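Local coordinates for uncharacterized protein (Eubacterium siraeum, PDB 4NZK) that is of unknown function but belongs to the DHHW family of the SGNH hydrolase clan, and so may act on ester-linked groups, at residues V106-G111 / Y156-T161; E150-E155 / A170-K175; F220-P225 / S249-Q254. All coordinates share one frame; numbering follows the deposited sequence. Where two conformers were deposited one is given.

Contact 1 of 3, residues V106-G111 / Y156-T161; sequences VVPTAG and YIYTRT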
# COMPACT_ATOMS: atom_id res chain seq x y z
N VAL A 106 -7.38 3.60 3.46
CA VAL A 106 -6.38 3.61 4.50
C VAL A 106 -6.44 2.27 5.20
O VAL A 106 -7.51 1.84 5.63
CB VAL A 106 -6.56 4.79 5.49
CG1 VAL A 106 -5.52 4.71 6.61
CG2 VAL A 106 -6.45 6.12 4.75
N VAL A 107 -5.29 1.63 5.31
CA VAL A 107 -5.26 0.26 5.85
C VAL A 107 -4.38 0.18 7.09
O VAL A 107 -3.44 0.93 7.23
CB VAL A 107 -4.79 -0.76 4.80
CG1 VAL A 107 -5.80 -0.87 3.66
CG2 VAL A 107 -3.40 -0.43 4.25
N PRO A 108 -4.70 -0.76 7.98
CA PRO A 108 -3.93 -0.90 9.20
C PRO A 108 -2.68 -1.72 8.94
O PRO A 108 -2.55 -2.35 7.90
CB PRO A 108 -4.86 -1.68 10.10
CG PRO A 108 -5.60 -2.53 9.17
CD PRO A 108 -5.83 -1.71 7.93
N THR A 109 -1.77 -1.68 9.91
CA THR A 109 -0.66 -2.58 9.99
C THR A 109 -1.07 -3.79 10.83
O THR A 109 -2.22 -3.87 11.33
CB THR A 109 0.56 -1.86 10.56
OG1 THR A 109 0.23 -1.34 11.85
CG2 THR A 109 1.02 -0.73 9.63
N ALA A 110 -0.17 -4.75 10.96
CA ALA A 110 -0.53 -6.05 11.53
C ALA A 110 -1.10 -5.98 12.93
O ALA A 110 -1.88 -6.84 13.32
CB ALA A 110 0.64 -7.02 11.48
N GLY A 111 -0.68 -4.98 13.71
CA GLY A 111 -1.09 -4.85 15.09
C GLY A 111 -2.57 -4.64 15.26
O GLY A 111 -3.10 -4.85 16.36
N TYR A 156 -2.24 -15.93 5.49
CA TYR A 156 -0.91 -15.31 5.62
C TYR A 156 -0.96 -13.96 4.88
O TYR A 156 -0.31 -13.75 3.84
CB TYR A 156 0.13 -16.24 5.04
CG TYR A 156 1.59 -16.00 5.40
CD1 TYR A 156 2.03 -14.85 6.05
CD2 TYR A 156 2.54 -16.94 5.04
CE1 TYR A 156 3.37 -14.66 6.37
CE2 TYR A 156 3.88 -16.77 5.35
CZ TYR A 156 4.29 -15.63 6.01
OH TYR A 156 5.64 -15.50 6.28
N ILE A 157 -1.70 -13.03 5.47
CA ILE A 157 -1.97 -11.75 4.85
C ILE A 157 -0.97 -10.67 5.24
O ILE A 157 -0.78 -9.68 4.52
CB ILE A 157 -3.41 -11.24 5.12
CG1 ILE A 157 -3.76 -11.32 6.59
CG2 ILE A 157 -4.38 -12.03 4.23
CD1 ILE A 157 -4.95 -10.44 6.94
N TYR A 158 -0.32 -10.87 6.39
CA TYR A 158 0.71 -9.93 6.85
C TYR A 158 2.02 -10.66 7.08
O TYR A 158 2.05 -11.82 7.44
CB TYR A 158 0.31 -9.22 8.15
CG TYR A 158 -0.64 -8.06 7.97
CD1 TYR A 158 -2.02 -8.24 7.96
CD2 TYR A 158 -0.13 -6.75 7.78
CE1 TYR A 158 -2.85 -7.18 7.77
CE2 TYR A 158 -1.00 -5.67 7.60
CZ TYR A 158 -2.36 -5.92 7.60
OH TYR A 158 -3.30 -4.92 7.40
N THR A 159 3.12 -9.97 6.83
CA THR A 159 4.43 -10.55 7.18
C THR A 159 4.64 -10.44 8.69
O THR A 159 4.00 -9.62 9.36
CB THR A 159 5.56 -9.84 6.49
OG1 THR A 159 5.65 -8.53 7.02
CG2 THR A 159 5.29 -9.79 4.98
N ARG A 160 5.51 -11.31 9.22
CA ARG A 160 5.92 -11.24 10.60
C ARG A 160 7.14 -10.31 10.78
O ARG A 160 7.35 -9.79 11.87
CB ARG A 160 6.29 -12.60 11.15
CG ARG A 160 5.12 -13.53 11.31
CD ARG A 160 5.51 -14.85 11.98
NE ARG A 160 6.25 -15.67 11.02
CZ ARG A 160 7.57 -15.72 10.90
NH1 ARG A 160 8.40 -15.08 11.71
NH2 ARG A 160 8.09 -16.43 9.93
N THR A 161 7.95 -10.13 9.73
CA THR A 161 9.25 -9.48 9.87
C THR A 161 9.40 -8.20 9.03
O THR A 161 10.49 -7.65 8.89
CB THR A 161 10.41 -10.41 9.48
OG1 THR A 161 10.44 -10.62 8.06
CG2 THR A 161 10.34 -11.76 10.25
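Tyr158 lies against the backbone of Pro108, Thr109 and Ala110, a buried contact in which a loop aromatic closes over the turn at the C-terminal end of strand 101-107. The phenol is held at both ends of its ring. At the far end Tyr158 OH donates to Pro108 O over 2.7 Å. That hydroxyl approaches from above the peptide, 52° out of the carbonyl plane, with a C=O...donor angle of 128°, so it misses the lone-pair directions. Nearer the Tyr158 backbone the ring lies under Ala110, whose CA sits over one face in a CH-pi contact, 4.0 Å from the centroid and almost straight above it. Ala110 CB leans toward the inner part of the ring, 3.8 Å from Tyr158 CD2, while Ala110 N comes within 3.6 Å of Tyr158 CE2. Pro108 adds its own ring at the hydroxyl, with CG 3.8 Å from Tyr158 OH, the two side chains crossing nearly at right angles. The torsion that permits this sets CG anti to the carbonyl carbon (chi1 -80°), which sends the ring from the loop toward the strand end.

Strand 101-107 belongs to the mixed, largely parallel sheet of the alpha/beta SGNH-type fold, where Val107 shares backbone hydrogen bonds with Met333. In this fold the loops after the strands commonly build the catalytic face. The 156-161 loop leads directly into the family's signature sequence, which includes Asp162, His164 and Trp165. Tyr290, from the loop after strand 282-287, packs on Val107, Thr109 and Tyr158 alike. An unidentified bound molecule lies about 4 Å from the Thr109 side chain, consistent with a pocket at this strand end.

Contact 2 of 3, residues E150-E155 / A170-K175; sequences EAHTNE and AYYAAK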
# COMPACT_ATOMS: atom_id res chain seq x y z
N GLU A 150 -9.81 -7.90 7.81
CA GLU A 150 -10.28 -8.52 9.06
C GLU A 150 -10.90 -9.89 8.75
O GLU A 150 -10.81 -10.80 9.56
CB GLU A 150 -11.30 -7.59 9.72
CG GLU A 150 -11.83 -8.01 11.07
CD GLU A 150 -12.78 -6.94 11.65
OE1 GLU A 150 -13.55 -6.27 10.89
OE2 GLU A 150 -12.76 -6.76 12.87
N ALA A 151 -11.51 -10.02 7.58
CA ALA A 151 -12.17 -11.28 7.21
C ALA A 151 -11.21 -12.42 6.80
O ALA A 151 -11.65 -13.54 6.58
CB ALA A 151 -13.16 -11.00 6.09
N HIS A 152 -9.90 -12.14 6.75
CA HIS A 152 -8.93 -13.09 6.24
C HIS A 152 -7.73 -13.25 7.13
O HIS A 152 -6.64 -13.66 6.68
CB HIS A 152 -8.53 -12.69 4.82
CG HIS A 152 -9.66 -12.76 3.87
ND1 HIS A 152 -10.13 -13.97 3.38
CD2 HIS A 152 -10.46 -11.80 3.35
CE1 HIS A 152 -11.15 -13.74 2.57
NE2 HIS A 152 -11.40 -12.44 2.57
N THR A 153 -7.91 -12.95 8.41
CA THR A 153 -6.78 -12.98 9.35
C THR A 153 -6.21 -14.39 9.62
O THR A 153 -5.10 -14.53 10.11
CB THR A 153 -7.11 -12.28 10.66
OG1 THR A 153 -8.28 -12.87 11.24
CG2 THR A 153 -7.27 -10.80 10.44
N ASN A 154 -6.97 -15.44 9.33
CA ASN A 154 -6.41 -16.78 9.42
C ASN A 154 -5.44 -17.13 8.32
O ASN A 154 -4.74 -18.16 8.39
CB ASN A 154 -7.53 -17.81 9.49
CG ASN A 154 -8.30 -17.75 10.80
OD1 ASN A 154 -7.77 -17.35 11.85
ND2 ASN A 154 -9.52 -18.20 10.77
N GLU A 155 -5.41 -16.30 7.27
CA GLU A 155 -4.52 -16.49 6.16
C GLU A 155 -3.22 -15.71 6.36
O GLU A 155 -3.09 -14.92 7.30
CB GLU A 155 -5.22 -16.08 4.87
CG GLU A 155 -6.49 -16.88 4.57
CD GLU A 155 -7.35 -16.21 3.54
OE1 GLU A 155 -6.80 -15.79 2.50
OE2 GLU A 155 -8.57 -16.05 3.81
N ALA A 170 -2.61 -7.45 0.37
CA ALA A 170 -2.83 -6.37 -0.60
C ALA A 170 -3.91 -6.76 -1.59
O ALA A 170 -4.66 -5.89 -2.04
CB ALA A 170 -1.56 -6.03 -1.31
N TYR A 171 -3.96 -8.05 -1.96
CA TYR A 171 -5.01 -8.52 -2.86
C TYR A 171 -6.39 -8.28 -2.29
O TYR A 171 -7.30 -7.83 -3.02
CB TYR A 171 -4.85 -10.02 -3.13
CG TYR A 171 -5.96 -10.64 -3.92
CD1 TYR A 171 -6.06 -10.46 -5.30
CD2 TYR A 171 -6.96 -11.35 -3.28
CE1 TYR A 171 -7.11 -11.02 -6.04
CE2 TYR A 171 -8.02 -11.93 -4.02
CZ TYR A 171 -8.10 -11.75 -5.39
OH TYR A 171 -9.12 -12.35 -6.14
N TYR A 172 -6.60 -8.60 -1.02
CA TYR A 172 -7.93 -8.38 -0.44
C TYR A 172 -8.33 -6.91 -0.40
O TYR A 172 -9.50 -6.57 -0.57
CB TYR A 172 -8.06 -9.00 0.92
CG TYR A 172 -8.10 -10.51 0.86
CD1 TYR A 172 -9.09 -11.18 0.16
CD2 TYR A 172 -7.14 -11.27 1.49
CE1 TYR A 172 -9.11 -12.58 0.08
CE2 TYR A 172 -7.15 -12.65 1.43
CZ TYR A 172 -8.15 -13.31 0.74
OH TYR A 172 -8.19 -14.70 0.72
N ALA A 173 -7.37 -6.02 -0.17
CA ALA A 173 -7.64 -4.60 -0.20
C ALA A 173 -7.90 -4.14 -1.63
O ALA A 173 -8.90 -3.42 -1.88
CB ALA A 173 -6.51 -3.83 0.44
N ALA A 174 -7.10 -4.62 -2.58
CA ALA A 174 -7.31 -4.29 -3.99
C ALA A 174 -8.69 -4.77 -4.42
O ALA A 174 -9.41 -4.08 -5.17
CB ALA A 174 -6.23 -4.89 -4.87
N LYS A 175 -9.06 -5.96 -3.97
CA LYS A 175 -10.37 -6.51 -4.31
C LYS A 175 -11.51 -5.62 -3.81
O LYS A 175 -12.48 -5.39 -4.53
CB LYS A 175 -10.48 -7.91 -3.70
CG LYS A 175 -11.84 -8.58 -3.92
CD LYS A 175 -11.86 -10.04 -3.49
CE LYS A 175 -13.24 -10.65 -3.70
NZ LYS A 175 -13.13 -12.11 -3.66
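Tyr172 OH donates to Glu155 OE1 over 2.5 Å, a short bond that uses the syn lone pair of the oxygen. The other oxygen of the same carboxylate takes a second donor: His152 ND1 reaches Glu155 OE2 at 2.6 Å with an N-H...O angle of 157°. That bond also comes in on the syn side, and the acceptor lies close to the imidazole plane. One carboxylate therefore clamps two aromatic side chains by their polar atoms.

The rings themselves are stacked. His152 lies flat on Tyr172, centroids 3.5 Å apart and planes only 5° from parallel, a face-to-face stack with close overlap rather than a wide offset. His152 ND1 comes within 3.4 Å of Tyr172 CZ, and His152 CB reaches off-centre over the phenol ring. Glu155 instead meets Tyr172 at the ring edge, its carboxylate plane turned steeply against the ring. On the opposite face of the phenol is Tyr171 CD2, from the preceding residue of the same helix, so Tyr172 is flanked on two sides.

The backbone sets up this cluster. A type I beta turn runs from His152 to Glu155, closed by Glu155 N to His152 O, and brings both side chains to bear on helix 167-180. Tyr172 projects from that helix with CG anti to the carbonyl carbon (chi1 -71°), which carries its ring out over the imidazole and its hydroxyl to Glu155. The contact thus fastens the loop after helix 145-150 to helix 167-180 at the molecular surface. All three residues also touch a crystal neighbour, so their exact poses may owe something to the lattice. Chemically, the bridging carboxylate would probably favour a positively charged imidazole, whereas Lys175, its NZ 6.5 Å from His152 NE2, would oppose that mildly.

Contact 3 of 3, residues F220-P225 / S249-Q254; sequences FTYYIP and SIFVDQ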
# COMPACT_ATOMS: atom_id res chain seq x y z
N PHE A 220 7.79 -14.98 1.37
CA PHE A 220 7.13 -13.95 0.63
C PHE A 220 6.56 -14.51 -0.66
O PHE A 220 7.29 -14.92 -1.55
CB PHE A 220 8.16 -12.87 0.32
CG PHE A 220 7.60 -11.65 -0.32
CD1 PHE A 220 7.06 -10.63 0.46
CD2 PHE A 220 7.67 -11.49 -1.69
CE1 PHE A 220 6.58 -9.45 -0.15
CE2 PHE A 220 7.22 -10.33 -2.30
CZ PHE A 220 6.67 -9.31 -1.53
N THR A 221 5.24 -14.45 -0.78
CA THR A 221 4.56 -14.99 -1.96
C THR A 221 3.92 -13.87 -2.71
O THR A 221 3.17 -13.07 -2.12
CB THR A 221 3.50 -16.00 -1.53
OG1 THR A 221 4.12 -17.02 -0.73
CG2 THR A 221 2.82 -16.61 -2.75
N TYR A 222 4.20 -13.80 -4.01
CA TYR A 222 3.60 -12.78 -4.87
C TYR A 222 3.00 -13.40 -6.12
O TYR A 222 3.11 -14.62 -6.33
CB TYR A 222 4.57 -11.66 -5.18
CG TYR A 222 5.74 -12.01 -6.09
CD1 TYR A 222 6.88 -12.61 -5.57
CD2 TYR A 222 5.71 -11.67 -7.43
CE1 TYR A 222 7.96 -12.88 -6.39
CE2 TYR A 222 6.78 -11.92 -8.26
CZ TYR A 222 7.92 -12.53 -7.74
OH TYR A 222 9.03 -12.81 -8.55
N TYR A 223 2.32 -12.59 -6.90
CA TYR A 223 1.43 -13.08 -7.93
C TYR A 223 1.50 -12.22 -9.17
O TYR A 223 1.37 -10.98 -9.10
CB TYR A 223 -0.05 -13.09 -7.42
CG TYR A 223 -0.19 -13.68 -6.04
CD1 TYR A 223 -0.32 -15.05 -5.83
CD2 TYR A 223 -0.14 -12.85 -4.92
CE1 TYR A 223 -0.42 -15.56 -4.53
CE2 TYR A 223 -0.26 -13.34 -3.64
CZ TYR A 223 -0.37 -14.67 -3.44
OH TYR A 223 -0.44 -15.10 -2.13
N ILE A 224 1.67 -12.86 -10.32
CA ILE A 224 1.77 -12.13 -11.58
C ILE A 224 0.45 -12.29 -12.32
O ILE A 224 -0.01 -13.42 -12.57
CB ILE A 224 2.95 -12.72 -12.41
CG1 ILE A 224 4.28 -12.61 -11.63
CG2 ILE A 224 3.05 -12.01 -13.76
CD1 ILE A 224 5.41 -13.32 -12.31
N PRO A 225 -0.15 -11.18 -12.73
CA PRO A 225 -1.48 -11.28 -13.34
C PRO A 225 -1.44 -11.84 -14.74
O PRO A 225 -0.40 -11.82 -15.40
CB PRO A 225 -1.96 -9.82 -13.36
CG PRO A 225 -0.70 -8.99 -13.42
CD PRO A 225 0.31 -9.78 -12.60
N SER A 249 8.61 -4.37 -17.19
CA SER A 249 7.90 -5.17 -16.20
C SER A 249 7.75 -4.36 -14.92
O SER A 249 8.53 -3.46 -14.65
CB SER A 249 8.68 -6.44 -15.86
OG SER A 249 8.00 -7.22 -14.89
N ILE A 250 6.70 -4.66 -14.15
CA ILE A 250 6.59 -4.11 -12.80
C ILE A 250 7.28 -4.99 -11.77
O ILE A 250 7.29 -4.64 -10.60
CB ILE A 250 5.14 -3.81 -12.34
CG1 ILE A 250 4.35 -5.11 -12.27
CG2 ILE A 250 4.53 -2.75 -13.23
CD1 ILE A 250 3.00 -4.87 -11.64
N PHE A 251 7.78 -6.16 -12.17
CA PHE A 251 8.45 -7.07 -11.24
C PHE A 251 9.93 -7.00 -11.48
O PHE A 251 10.40 -7.29 -12.59
CB PHE A 251 7.93 -8.52 -11.40
CG PHE A 251 6.44 -8.62 -11.23
CD1 PHE A 251 5.88 -8.71 -9.96
CD2 PHE A 251 5.60 -8.58 -12.32
CE1 PHE A 251 4.49 -8.76 -9.79
CE2 PHE A 251 4.22 -8.60 -12.16
CZ PHE A 251 3.66 -8.71 -10.88
N VAL A 252 10.66 -6.62 -10.43
CA VAL A 252 12.08 -6.39 -10.49
C VAL A 252 12.79 -7.44 -9.66
O VAL A 252 12.47 -7.63 -8.49
CB VAL A 252 12.38 -4.97 -9.98
CG1 VAL A 252 13.87 -4.65 -10.06
CG2 VAL A 252 11.65 -3.95 -10.83
N ASP A 253 13.80 -8.07 -10.22
CA ASP A 253 14.57 -9.08 -9.46
C ASP A 253 15.31 -8.45 -8.28
O ASP A 253 15.86 -7.34 -8.41
CB ASP A 253 15.56 -9.81 -10.35
CG ASP A 253 14.88 -10.73 -11.36
OD1 ASP A 253 13.70 -11.10 -11.15
OD2 ASP A 253 15.54 -11.09 -12.36
N GLN A 254 15.24 -9.12 -7.14
CA GLN A 254 15.84 -8.66 -5.92
C GLN A 254 16.44 -9.79 -5.13
O GLN A 254 15.97 -10.93 -5.21
CB GLN A 254 14.77 -8.08 -4.99
CG GLN A 254 14.01 -6.90 -5.52
CD GLN A 254 14.82 -5.65 -5.63
OE1 GLN A 254 15.87 -5.53 -5.00
NE2 GLN A 254 14.35 -4.70 -6.43
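Phe251 pushes its ring against the end of strand 218-224, meeting Tyr222, Tyr223, Ile224 and Pro225 by van der Waals contact. Ile224 takes one face: its CG1 stands 4.1 Å from the ring centroid and 13° off the normal, a CH-pi contact, while its CG2 branch reaches Phe251 CE2 at 3.9 Å. Pro225 comes in at the rim, near the ring plane, with CD 3.9 Å from Phe251 CZ. Tyr223 contributes backbone alone, its O lying 3.7 Å from Phe251 CZ in an oblique approach. Tyr222 runs alongside but points the other way. The two rings are inclined by 26° but so displaced that they hardly overlap, and they touch through Tyr222 CE2 and Phe251 CD1 at 3.7 Å. The phenol of Tyr222 gets there by placing CG between the backbone N and the carbonyl carbon (chi1 69°).

The second face of the Phe251 ring is taken by its own neighbour: Ile250 CG1 sits 3.5 Å above the plane toward the rim, so two isoleucines sandwich the benzene ring. Behind it, the backbone is shaped by an ST turn, in which Phe251 N donates to Ser249 OG over 2.9 Å in a nearly straight bond. Further out, Tyr229 OH bonds to both Ser249 OG and Ile250 N, and Tyr233 OH bonds to Ser249 O, which ties the loop to strand 229-234. On the other flank, Tyr222 and Ile224 belong to a strand paired by backbone hydrogen bonds with strand 192-199. The contact therefore packs a loop, itself tethered to the outermost strand of the mixed sheet, onto a two-stranded antiparallel ribbon, through an aromatic wedged into a small hydrophobic cluster, an ST turn shaping the backbone that carries it.

Overall arrangement
Contacts 1 and 2 are neighbours, their centres 10 Å apart, and their segments alternate along the chain. They touch through Ile157, whose CD1 lies 3.7 Å from His152 O and whose CG2 lies 4.0 Å from Tyr172 CD2. Together they pin the connection between helices 145-150 and 167-180, once to the end of strand 101-107 and once to helix 167-180, around the signature sequence of the family. Contact 3 follows later in the chain, its centre about 19 Å from each of the others and not touching either. It packs the loop between strands 229-234 and 270-275 onto strand 218-224 of the antiparallel pair, whereas the bound molecule lies beside contact 1.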